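Local coordinates for putative tRNA synthase (Salmonella typhimurium, PDB 3DQQ), which probably catalyses the ATP-dependent phosphorylation of 3-oxo-tetronate to 3-oxo-tetronate 4-phosphate, as a member of the four-carbon acid sugar kinase family, at residues R252-S257 with A347-G352; P311-T316 with A340-L345; T355-A360 with G366-S371. All coordinates share one frame; numbering follows the deposited sequence.

The three contacts form one continuous hydrophobic layer in the nucleotide-binding C-terminal domain. Interactions 1 and 2 use successive turns of helix 336-351, and their centres lie about 9 Å apart; interaction 3 adds helix 362-371, its centre about 8 Å from that of interaction 1. Their strands are parallel neighbours with 253-257 in the middle: V255 O lies 2.9 Å from I313 N on one flank, and V254 O lies 2.9 Å from I358 N on the other. The helices are joined where S371 OG meets S343 O at 2.6 Å. Side chains of F342 and V359 come within about 4 Å of that of T364, an ATP-binding residue by similarity.

Interaction 1 of 3, residues R252-S257 with A347-G352; sequences RAVVLS and ARLAEG
L349 drops one methyl group onto V254 and L256, two residues of strand 253-257 that face the same way. This is alpha/beta packing in the nucleotide-binding C-terminal domain: the last turns of helix 336-351 lie over one face of a set of parallel strands, while V255 and S257 point to the other face, where helix 262-271 lies. The two layers are well apart in backbone terms, the nearest CA atoms being those of V254 and L349 at 8.5 Å, and side chains alone bridge the gap.

The leucine does this step by step. Its CB leaves the helix toward the strand but touches nothing of it. CG stands anti to the carbonyl carbon (chi1 -72°), and from this branch point the two methyls part. CD1 continues to the strand, where it meets V254 CG2 at 4.0 Å and L256 CD2 at 4.1 Å. The other methyl, L349 CD2, turns aside and stays 5.0 Å from V254 CG2. A leucine suits the place because its branch lies one carbon beyond CB, far enough out to span the gap from a helix. On the strand, a beta-branched valine presents methyls close to the backbone, and L256 supplies a longer arm that runs past L349 in the opposite direction.

All three touching residues are buried and apolar, and no hydrogen bond links the two segments. The contact is small, with 92 Å² buried over both sides. A299 and V302 of helix 288-304 also pack on L349, and F357 of the adjoining strand touches V254. Past L349 the helix soon ends at G352, the first residue to leave helical angles, where G352 N still donates to R348 O at 2.9 Å.

Interaction 2 of 3, residues P311-T316 with A340-L345; sequences PMISAT and ALFSLL
I313 and L345 meet end to end through their outer methyls, I313 CD1 lying 3.5 Å from L345 CD2. The pair belongs to an alpha/beta layer in which helix 336-351 covers the short parallel strand 312-314. Beside it F342 presents the rim of its ring rather than a face: I313 O lies in the ring plane, 3.7 Å from F342 CZ, and A315 CB lies farther round the rim, 3.8 Å from F342 CE2. With CG anti to the carbonyl carbon (chi1 -86°), the ring swings to the strand although CB does not point there. The slightly positive C-H edge suits a carbonyl oxygen, which also takes part in backbone pairing with S257. A315, with only a methyl, lets CE2 and CZ come up beside it, while I313 CG2 packs 4.0 Å from F342 CE1.

This close-packed side contrasts with the far side of the helix, where A340, S343 and L344 are partly exposed, though helix 288-304 partly covers it at A340 and L344. All four touching residues are buried. Just past the strand, T316 N donates to S314 OG at 3.1 Å, an ST turn with an angle of 168° at the hydrogen.

Interaction 3 of 3, residues T355-A360 with G366-S371; sequences TRFIVA and GVVTQS
V368 meets strand 356-360 through a single methyl, CG1, which lies 4.2 Å from V359 CG2 and 4.4 Å from F357 CD1. With CG1 anti to the backbone N (chi1 162°), this methyl is aimed at the strand. V359 and V368 run past each other in opposite directions, whereas the F357 ring meets CG1 obliquely. Compact branched valines suit a helix and strand whose CA atoms approach to 8.0 Å at V359 and V368; the longer phenylalanine fills the side nearer the start of the strand.

Neighbouring side chains surround these three. L256 of the adjacent strand packs on V368, L349 of helix 336-351 packs on F357, and L401 of strand 398-402 packs on V359. I358, pointing the other way, is covered by F411, F412 and A415 of helix 411-417, so the strand has helices on both of its faces, as in other alpha/beta domains.

In chain order the strand passes through G361 directly into helix 362-371, forming a strand-loop-helix unit that folds back on itself. Residues G361, G362, E363 and T364 at this junction bind ATP by similarity, which places the contact beside the probable nucleotide site.

One residue before V368, V367 touches E339 and F342 of helix 336-351, so the two helices meet side by side over the strands. In the last turn S371 N donates to V367 O at 2.8 Å.

Interaction 1 of 3, residues R252-S257 with A347-G352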
ATOM      1  N   ARG A 252      15.608  13.975 -27.688  1.00 41.07           N
ATOM      2  CA  ARG A 252      15.433  14.337 -26.310  1.00 40.12           C
ATOM      3  C   ARG A 252      14.562  13.289 -25.579  1.00 39.12           C
ATOM      4  O   ARG A 252      13.749  12.583 -26.194  1.00 38.18           O
ATOM      5  CB  ARG A 252      14.888  15.763 -26.198  1.00 41.35           C
ATOM      6  CG  ARG A 252      14.466  16.146 -24.731  1.00 45.11           C
ATOM      7  CD  ARG A 252      15.581  16.777 -23.841  1.00 52.72           C
ATOM      8  NE  ARG A 252      15.082  18.015 -23.215  1.00 55.75           N
ATOM      9  CZ  ARG A 252      14.656  19.114 -23.884  1.00 57.84           C
ATOM     10  NH1 ARG A 252      14.642  19.189 -25.236  1.00 57.38           N
ATOM     11  NH2 ARG A 252      14.224  20.161 -23.193  1.00 58.03           N
ATOM     12  N   ALA A 253      14.816  13.177 -24.271  1.00 37.72           N
ATOM     13  CA  ALA A 253      14.135  12.277 -23.369  1.00 37.01           C
ATOM     14  C   ALA A 253      13.357  13.012 -22.252  1.00 36.54           C
ATOM     15  O   ALA A 253      13.583  14.188 -21.951  1.00 37.10           O
ATOM     16  CB  ALA A 253      15.132  11.331 -22.759  1.00 36.07           C
ATOM     17  N   VAL A 254      12.441  12.278 -21.637  1.00 35.76           N
ATOM     18  CA  VAL A 254      11.610  12.784 -20.593  1.00 35.22           C
ATOM     19  C   VAL A 254      11.415  11.637 -19.608  1.00 35.50           C
ATOM     20  O   VAL A 254      11.340  10.491 -20.023  1.00 34.97           O
ATOM     21  CB  VAL A 254      10.277  13.261 -21.158  1.00 34.56           C
ATOM     22  CG1 VAL A 254       9.500  12.110 -21.775  1.00 31.42           C
ATOM     23  CG2 VAL A 254       9.496  13.966 -20.075  1.00 33.85           C
ATOM     24  N   VAL A 255      11.419  11.932 -18.307  1.00 35.71           N
ATOM     25  CA  VAL A 255      10.989  10.956 -17.303  1.00 35.73           C
ATOM     26  C   VAL A 255       9.553  11.287 -16.896  1.00 36.11           C
ATOM     27  O   VAL A 255       9.260  12.424 -16.517  1.00 36.25           O
ATOM     28  CB  VAL A 255      11.881  10.978 -16.046  1.00 35.64           C
ATOM     29  CG1 VAL A 255      11.382   9.971 -15.014  1.00 33.11           C
ATOM     30  CG2 VAL A 255      13.316  10.706 -16.432  1.00 35.47           C
ATOM     31  N   LEU A 256       8.667  10.307 -17.001  1.00 36.22           N
ATOM     32  CA  LEU A 256       7.288  10.446 -16.556  1.00 36.91           C
ATOM     33  C   LEU A 256       7.076   9.443 -15.416  1.00 37.94           C
ATOM     34  O   LEU A 256       7.040   8.235 -15.628  1.00 38.02           O
ATOM     35  CB  LEU A 256       6.302  10.165 -17.699  1.00 35.83           C
ATOM     36  CG  LEU A 256       6.300  11.081 -18.926  1.00 34.76           C
ATOM     37  CD1 LEU A 256       5.229  10.624 -19.933  1.00 31.44           C
ATOM     38  CD2 LEU A 256       6.112  12.541 -18.563  1.00 30.98           C
ATOM     39  N   SER A 257       6.935   9.946 -14.200  1.00 39.26           N
ATOM     40  CA  SER A 257       6.779   9.084 -13.037  1.00 39.88           C
ATOM     41  C   SER A 257       5.368   9.136 -12.443  1.00 40.76           C
ATOM     42  O   SER A 257       4.934  10.195 -11.990  1.00 39.60           O
ATOM     43  CB  SER A 257       7.795   9.495 -11.985  1.00 39.61           C
ATOM     44  OG  SER A 257       7.898   8.490 -11.028  1.00 39.63           O
ATOM     45  N   ALA A 347       1.203  12.289 -25.487  1.00 36.81           N
ATOM     46  CA  ALA A 347       0.930  12.601 -26.909  1.00 37.28           C
ATOM     47  C   ALA A 347       1.606  13.917 -27.298  1.00 37.58           C
ATOM     48  O   ALA A 347       2.343  13.972 -28.276  1.00 37.99           O
ATOM     49  CB  ALA A 347      -0.566  12.643 -27.210  1.00 36.51           C
ATOM     50  N   ARG A 348       1.415  14.955 -26.501  1.00 37.93           N
ATOM     51  CA  ARG A 348       1.993  16.260 -26.843  1.00 38.81           C
ATOM     52  C   ARG A 348       3.513  16.286 -26.863  1.00 38.15           C
ATOM     53  O   ARG A 348       4.103  16.917 -27.728  1.00 38.14           O
ATOM     54  CB  ARG A 348       1.457  17.346 -25.909  1.00 39.14           C
ATOM     55  CG  ARG A 348      -0.012  17.644 -26.191  1.00 40.56           C
ATOM     56  CD  ARG A 348      -0.585  18.510 -25.132  1.00 43.20           C
ATOM     57  NE  ARG A 348      -1.739  19.295 -25.591  1.00 48.47           N
ATOM     58  CZ  ARG A 348      -1.688  20.311 -26.471  1.00 48.97           C
ATOM     59  NH1 ARG A 348      -0.533  20.705 -27.035  1.00 50.29           N
ATOM     60  NH2 ARG A 348      -2.807  20.955 -26.782  1.00 48.53           N
ATOM     61  N   LEU A 349       4.138  15.582 -25.927  1.00 37.91           N
ATOM     62  CA  LEU A 349       5.592  15.470 -25.898  1.00 37.48           C
ATOM     63  C   LEU A 349       6.089  14.807 -27.187  1.00 37.04           C
ATOM     64  O   LEU A 349       7.036  15.295 -27.834  1.00 36.05           O
ATOM     65  CB  LEU A 349       6.045  14.710 -24.643  1.00 37.12           C
ATOM     66  CG  LEU A 349       5.898  15.505 -23.342  1.00 36.78           C
ATOM     67  CD1 LEU A 349       6.126  14.644 -22.116  1.00 35.35           C
ATOM     68  CD2 LEU A 349       6.877  16.676 -23.365  1.00 37.23           C
ATOM     69  N   ALA A 350       5.415  13.734 -27.585  1.00 36.71           N
ATOM     70  CA  ALA A 350       5.718  13.102 -28.873  1.00 37.44           C
ATOM     71  C   ALA A 350       5.563  14.085 -30.015  1.00 37.63           C
ATOM     72  O   ALA A 350       6.508  14.231 -30.769  1.00 37.41           O
ATOM     73  CB  ALA A 350       4.876  11.835 -29.135  1.00 36.47           C
ATOM     74  N   GLU A 351       4.408  14.769 -30.134  1.00 38.54           N
ATOM     75  CA  GLU A 351       4.201  15.794 -31.208  1.00 39.28           C
ATOM     76  C   GLU A 351       5.295  16.856 -31.192  1.00 37.54           C
ATOM     77  O   GLU A 351       5.661  17.346 -32.207  1.00 36.95           O
ATOM     78  CB  GLU A 351       2.829  16.514 -31.143  1.00 39.93           C
ATOM     79  CG  GLU A 351       1.500  15.613 -31.246  1.00 44.13           C
ATOM     80  CD  GLU A 351       0.272  16.177 -30.366  1.00 45.89           C
ATOM     81  OE1 GLU A 351      -0.037  17.421 -30.453  1.00 52.64           O
ATOM     82  OE2 GLU A 351      -0.363  15.384 -29.566  1.00 53.60           O
ATOM     83  N   GLY A 352       5.829  17.190 -30.033  1.00 36.82           N
ATOM     84  CA  GLY A 352       6.854  18.216 -29.945  1.00 36.63           C
ATOM     85  C   GLY A 352       8.251  17.681 -30.072  1.00 36.12           C
ATOM     86  O   GLY A 352       9.214  18.379 -29.802  1.00 36.35           O
TER

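Interaction 2 of 3, residues P311-T316 with A340-L345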
ATOM      1  N   PRO A 311      14.184  16.202 -18.320  1.00 38.03           N
ATOM      2  CA  PRO A 311      13.239  16.716 -17.355  1.00 37.30           C
ATOM      3  C   PRO A 311      12.310  15.643 -16.844  1.00 36.10           C
ATOM      4  O   PRO A 311      11.990  14.718 -17.569  1.00 35.88           O
ATOM      5  CB  PRO A 311      12.430  17.708 -18.173  1.00 37.58           C
ATOM      6  CG  PRO A 311      13.310  18.099 -19.275  1.00 37.50           C
ATOM      7  CD  PRO A 311      14.056  16.878 -19.612  1.00 37.93           C
ATOM      8  N   MET A 312      11.884  15.772 -15.596  1.00 35.55           N
ATOM      9  CA  MET A 312      10.971  14.814 -14.972  1.00 35.08           C
ATOM     10  C   MET A 312       9.621  15.459 -14.661  1.00 35.23           C
ATOM     11  O   MET A 312       9.538  16.599 -14.209  1.00 34.46           O
ATOM     12  CB  MET A 312      11.565  14.275 -13.695  1.00 34.62           C
ATOM     13  CG  MET A 312      10.670  13.293 -12.995  1.00 34.82           C
ATOM     14  SD  MET A 312      11.498  12.561 -11.583  1.00 31.69           S
ATOM     15  CE  MET A 312      11.889  11.034 -12.303  1.00 34.29           C
ATOM     16  N   ILE A 313       8.557  14.734 -14.941  1.00 35.37           N
ATOM     17  CA  ILE A 313       7.250  15.094 -14.421  1.00 35.94           C
ATOM     18  C   ILE A 313       6.791  13.945 -13.532  1.00 36.91           C
ATOM     19  O   ILE A 313       6.530  12.827 -14.002  1.00 36.30           O
ATOM     20  CB  ILE A 313       6.292  15.390 -15.541  1.00 36.04           C
ATOM     21  CG1 ILE A 313       6.746  16.682 -16.172  1.00 36.28           C
ATOM     22  CG2 ILE A 313       4.827  15.490 -15.049  1.00 34.26           C
ATOM     23  CD1 ILE A 313       6.023  16.925 -17.380  1.00 40.38           C
ATOM     24  N   SER A 314       6.736  14.239 -12.241  1.00 37.97           N
ATOM     25  CA  SER A 314       6.496  13.257 -11.233  1.00 39.76           C
ATOM     26  C   SER A 314       5.171  13.497 -10.571  1.00 40.25           C
ATOM     27  O   SER A 314       4.838  14.623 -10.269  1.00 40.46           O
ATOM     28  CB  SER A 314       7.585  13.342 -10.179  1.00 39.49           C
ATOM     29  OG  SER A 314       7.221  12.588  -9.033  1.00 41.35           O
ATOM     30  N   ALA A 315       4.442  12.416 -10.328  1.00 41.64           N
ATOM     31  CA  ALA A 315       3.178  12.443  -9.640  1.00 42.94           C
ATOM     32  C   ALA A 315       3.334  11.735  -8.296  1.00 44.11           C
ATOM     33  O   ALA A 315       2.361  11.448  -7.612  1.00 43.57           O
ATOM     34  CB  ALA A 315       2.138  11.767 -10.473  1.00 41.83           C
ATOM     35  N   THR A 316       4.564  11.488  -7.881  1.00 46.47           N
ATOM     36  CA  THR A 316       4.766  10.661  -6.703  1.00 48.65           C
ATOM     37  C   THR A 316       4.535  11.442  -5.377  1.00 50.43           C
ATOM     38  O   THR A 316       4.161  10.848  -4.366  1.00 51.10           O
ATOM     39  CB  THR A 316       6.108   9.798  -6.784  1.00 49.29           C
ATOM     40  OG1 THR A 316       7.164  10.478  -6.125  1.00 49.94           O
ATOM     41  CG2 THR A 316       6.512   9.407  -8.266  1.00 46.98           C
ATOM     42  N   ALA A 340      -5.092  10.326 -16.569  1.00 36.08           N
ATOM     43  CA  ALA A 340      -5.640  11.042 -17.696  1.00 35.20           C
ATOM     44  C   ALA A 340      -4.703  12.165 -18.122  1.00 34.71           C
ATOM     45  O   ALA A 340      -4.572  12.446 -19.320  1.00 34.82           O
ATOM     46  CB  ALA A 340      -7.024  11.587 -17.360  1.00 34.01           C
ATOM     47  N   LEU A 341      -4.057  12.828 -17.162  1.00 34.54           N
ATOM     48  CA  LEU A 341      -3.143  13.917 -17.511  1.00 34.76           C
ATOM     49  C   LEU A 341      -1.950  13.354 -18.275  1.00 35.56           C
ATOM     50  O   LEU A 341      -1.626  13.864 -19.362  1.00 35.84           O
ATOM     51  CB  LEU A 341      -2.644  14.701 -16.302  1.00 34.29           C
ATOM     52  CG  LEU A 341      -1.531  15.703 -16.634  1.00 33.43           C
ATOM     53  CD1 LEU A 341      -2.093  17.072 -17.034  1.00 29.88           C
ATOM     54  CD2 LEU A 341      -0.569  15.799 -15.495  1.00 32.83           C
ATOM     55  N   PHE A 342      -1.310  12.323 -17.715  1.00 35.48           N
ATOM     56  CA  PHE A 342      -0.154  11.701 -18.361  1.00 35.80           C
ATOM     57  C   PHE A 342      -0.454  11.257 -19.791  1.00 36.05           C
ATOM     58  O   PHE A 342       0.390  11.322 -20.705  1.00 35.94           O
ATOM     59  CB  PHE A 342       0.337  10.500 -17.555  1.00 36.39           C
ATOM     60  CG  PHE A 342       1.286  10.861 -16.461  1.00 36.55           C
ATOM     61  CD1 PHE A 342       2.449  11.541 -16.733  1.00 38.34           C
ATOM     62  CD2 PHE A 342       1.027  10.520 -15.155  1.00 39.19           C
ATOM     63  CE1 PHE A 342       3.341  11.878 -15.715  1.00 37.87           C
ATOM     64  CE2 PHE A 342       1.929  10.858 -14.131  1.00 38.90           C
ATOM     65  CZ  PHE A 342       3.083  11.540 -14.428  1.00 37.26           C
ATOM     66  N   SER A 343      -1.675  10.802 -19.982  1.00 35.86           N
ATOM     67  CA  SER A 343      -2.120  10.420 -21.301  1.00 35.51           C
ATOM     68  C   SER A 343      -1.994  11.560 -22.312  1.00 35.34           C
ATOM     69  O   SER A 343      -1.355  11.392 -23.345  1.00 35.72           O
ATOM     70  CB  SER A 343      -3.557   9.968 -21.231  1.00 34.98           C
ATOM     71  OG  SER A 343      -3.932   9.585 -22.503  1.00 35.92           O
ATOM     72  N   LEU A 344      -2.608  12.702 -22.005  1.00 34.37           N
ATOM     73  CA  LEU A 344      -2.520  13.866 -22.849  1.00 34.36           C
ATOM     74  C   LEU A 344      -1.085  14.406 -22.992  1.00 34.68           C
ATOM     75  O   LEU A 344      -0.691  14.944 -24.044  1.00 35.09           O
ATOM     76  CB  LEU A 344      -3.367  14.974 -22.271  1.00 33.80           C
ATOM     77  CG  LEU A 344      -4.865  14.743 -22.212  1.00 32.84           C
ATOM     78  CD1 LEU A 344      -5.487  15.635 -21.116  1.00 28.27           C
ATOM     79  CD2 LEU A 344      -5.469  14.998 -23.593  1.00 25.82           C
ATOM     80  N   LEU A 345      -0.320  14.281 -21.921  1.00 34.92           N
ATOM     81  CA  LEU A 345       0.998  14.879 -21.846  1.00 35.12           C
ATOM     82  C   LEU A 345       1.927  14.126 -22.807  1.00 36.00           C
ATOM     83  O   LEU A 345       2.694  14.745 -23.577  1.00 35.94           O
ATOM     84  CB  LEU A 345       1.499  14.819 -20.403  1.00 34.79           C
ATOM     85  CG  LEU A 345       2.895  15.320 -20.110  1.00 34.63           C
ATOM     86  CD1 LEU A 345       3.134  16.650 -20.767  1.00 35.63           C
ATOM     87  CD2 LEU A 345       3.101  15.408 -18.607  1.00 34.19           C
TER

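Interaction 3 of 3, residues T355-A360 with G366-S371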
ATOM      1  N   THR A 355      11.478  11.880 -27.922  1.00 35.75           N
ATOM      2  CA  THR A 355      11.759  10.660 -28.643  1.00 35.95           C
ATOM      3  C   THR A 355      11.981   9.457 -27.695  1.00 35.50           C
ATOM      4  O   THR A 355      11.715   8.341 -28.075  1.00 36.04           O
ATOM      5  CB  THR A 355      12.978  10.899 -29.586  1.00 36.22           C
ATOM      6  OG1 THR A 355      12.925   9.978 -30.656  1.00 38.90           O
ATOM      7  CG2 THR A 355      14.272  10.671 -28.887  1.00 37.39           C
ATOM      8  N   ARG A 356      12.444   9.714 -26.472  1.00 34.84           N
ATOM      9  CA  ARG A 356      12.690   8.712 -25.462  1.00 34.24           C
ATOM     10  C   ARG A 356      11.863   8.963 -24.210  1.00 33.68           C
ATOM     11  O   ARG A 356      11.965  10.009 -23.616  1.00 32.98           O
ATOM     12  CB  ARG A 356      14.150   8.764 -25.074  1.00 33.90           C
ATOM     13  CG  ARG A 356      15.053   8.157 -26.117  1.00 35.96           C
ATOM     14  CD  ARG A 356      16.492   8.066 -25.631  1.00 35.24           C
ATOM     15  NE  ARG A 356      17.045   9.405 -25.651  1.00 36.81           N
ATOM     16  CZ  ARG A 356      18.012   9.856 -24.861  1.00 35.89           C
ATOM     17  NH1 ARG A 356      18.609   9.089 -23.956  1.00 36.23           N
ATOM     18  NH2 ARG A 356      18.404  11.099 -25.012  1.00 34.72           N
ATOM     19  N   PHE A 357      11.085   7.975 -23.784  1.00 33.40           N
ATOM     20  CA  PHE A 357      10.199   8.122 -22.652  1.00 32.93           C
ATOM     21  C   PHE A 357      10.570   7.127 -21.563  1.00 33.05           C
ATOM     22  O   PHE A 357      10.434   5.918 -21.742  1.00 33.52           O
ATOM     23  CB  PHE A 357       8.790   7.831 -23.087  1.00 33.04           C
ATOM     24  CG  PHE A 357       8.191   8.875 -23.954  1.00 33.15           C
ATOM     25  CD1 PHE A 357       7.212   9.721 -23.469  1.00 33.86           C
ATOM     26  CD2 PHE A 357       8.588   9.022 -25.268  1.00 34.46           C
ATOM     27  CE1 PHE A 357       6.642  10.706 -24.294  1.00 34.16           C
ATOM     28  CE2 PHE A 357       8.020  10.005 -26.088  1.00 34.31           C
ATOM     29  CZ  PHE A 357       7.048  10.837 -25.596  1.00 33.89           C
ATOM     30  N   ILE A 358      11.035   7.633 -20.431  1.00 32.75           N
ATOM     31  CA  ILE A 358      11.378   6.809 -19.304  1.00 32.99           C
ATOM     32  C   ILE A 358      10.173   6.884 -18.362  1.00 33.19           C
ATOM     33  O   ILE A 358       9.864   7.934 -17.847  1.00 32.76           O
ATOM     34  CB  ILE A 358      12.685   7.323 -18.650  1.00 33.12           C
ATOM     35  CG1 ILE A 358      13.805   7.353 -19.699  1.00 32.78           C
ATOM     36  CG2 ILE A 358      13.080   6.469 -17.428  1.00 32.53           C
ATOM     37  CD1 ILE A 358      15.063   8.133 -19.288  1.00 32.19           C
ATOM     38  N   VAL A 359       9.468   5.781 -18.172  1.00 33.52           N
ATOM     39  CA  VAL A 359       8.198   5.836 -17.466  1.00 34.15           C
ATOM     40  C   VAL A 359       8.243   4.912 -16.244  1.00 35.35           C
ATOM     41  O   VAL A 359       8.672   3.757 -16.346  1.00 35.29           O
ATOM     42  CB  VAL A 359       7.044   5.434 -18.398  1.00 33.85           C
ATOM     43  CG1 VAL A 359       5.707   5.532 -17.683  1.00 33.31           C
ATOM     44  CG2 VAL A 359       7.077   6.288 -19.660  1.00 32.56           C
ATOM     45  N   ALA A 360       7.837   5.435 -15.086  1.00 35.86           N
ATOM     46  CA  ALA A 360       7.760   4.664 -13.843  1.00 36.56           C
ATOM     47  C   ALA A 360       6.286   4.438 -13.488  1.00 37.67           C
ATOM     48  O   ALA A 360       5.496   5.388 -13.427  1.00 37.39           O
ATOM     49  CB  ALA A 360       8.453   5.387 -12.727  1.00 35.58           C
ATOM     50  N   GLY A 366       1.205   1.780 -19.154  1.00 36.46           N
ATOM     51  CA  GLY A 366       0.071   1.474 -19.976  1.00 35.90           C
ATOM     52  C   GLY A 366      -0.514   2.674 -20.667  1.00 36.15           C
ATOM     53  O   GLY A 366      -0.726   2.645 -21.883  1.00 36.63           O
ATOM     54  N   VAL A 367      -0.765   3.746 -19.913  1.00 35.90           N
ATOM     55  CA  VAL A 367      -1.448   4.870 -20.499  1.00 35.47           C
ATOM     56  C   VAL A 367      -0.546   5.605 -21.481  1.00 35.35           C
ATOM     57  O   VAL A 367      -1.046   6.128 -22.481  1.00 35.55           O
ATOM     58  CB  VAL A 367      -2.085   5.880 -19.470  1.00 35.67           C
ATOM     59  CG1 VAL A 367      -2.617   5.199 -18.229  1.00 32.22           C
ATOM     60  CG2 VAL A 367      -1.137   6.991 -19.143  1.00 36.92           C
ATOM     61  N   VAL A 368       0.755   5.636 -21.212  1.00 35.24           N
ATOM     62  CA  VAL A 368       1.693   6.312 -22.108  1.00 35.65           C
ATOM     63  C   VAL A 368       1.802   5.574 -23.433  1.00 36.65           C
ATOM     64  O   VAL A 368       1.835   6.186 -24.503  1.00 37.27           O
ATOM     65  CB  VAL A 368       3.101   6.448 -21.497  1.00 35.30           C
ATOM     66  CG1 VAL A 368       4.124   6.735 -22.572  1.00 35.01           C
ATOM     67  CG2 VAL A 368       3.123   7.552 -20.469  1.00 35.18           C
ATOM     68  N   THR A 369       1.855   4.257 -23.350  1.00 37.26           N
ATOM     69  CA  THR A 369       1.940   3.435 -24.515  1.00 38.13           C
ATOM     70  C   THR A 369       0.683   3.551 -25.322  1.00 38.46           C
ATOM     71  O   THR A 369       0.732   3.686 -26.520  1.00 36.88           O
ATOM     72  CB  THR A 369       2.174   1.984 -24.118  1.00 38.34           C
ATOM     73  OG1 THR A 369       3.575   1.801 -23.956  1.00 39.75           O
ATOM     74  CG2 THR A 369       1.749   1.040 -25.204  1.00 40.03           C
ATOM     75  N   GLN A 370      -0.458   3.480 -24.667  1.00 40.59           N
ATOM     76  CA  GLN A 370      -1.692   3.558 -25.404  1.00 41.80           C
ATOM     77  C   GLN A 370      -1.855   4.943 -25.993  1.00 40.92           C
ATOM     78  O   GLN A 370      -2.355   5.073 -27.077  1.00 41.30           O
ATOM     79  CB  GLN A 370      -2.895   3.192 -24.556  1.00 42.69           C
ATOM     80  CG  GLN A 370      -4.243   3.305 -25.345  1.00 44.74           C
ATOM     81  CD  GLN A 370      -5.562   3.036 -24.463  1.00 49.73           C
ATOM     82  OE1 GLN A 370      -5.507   2.546 -23.278  1.00 56.31           O
ATOM     83  NE2 GLN A 370      -6.757   3.374 -25.067  1.00 53.77           N
ATOM     84  N   SER A 371      -1.389   5.973 -25.298  1.00 40.20           N
ATOM     85  CA  SER A 371      -1.492   7.325 -25.789  1.00 39.00           C
ATOM     86  C   SER A 371      -0.673   7.569 -27.035  1.00 38.09           C
ATOM     87  O   SER A 371      -1.087   8.283 -27.906  1.00 38.61           O
ATOM     88  CB  SER A 371      -1.040   8.290 -24.717  1.00 39.19           C
ATOM     89  OG  SER A 371      -1.047   9.607 -25.231  1.00 40.55           O
TER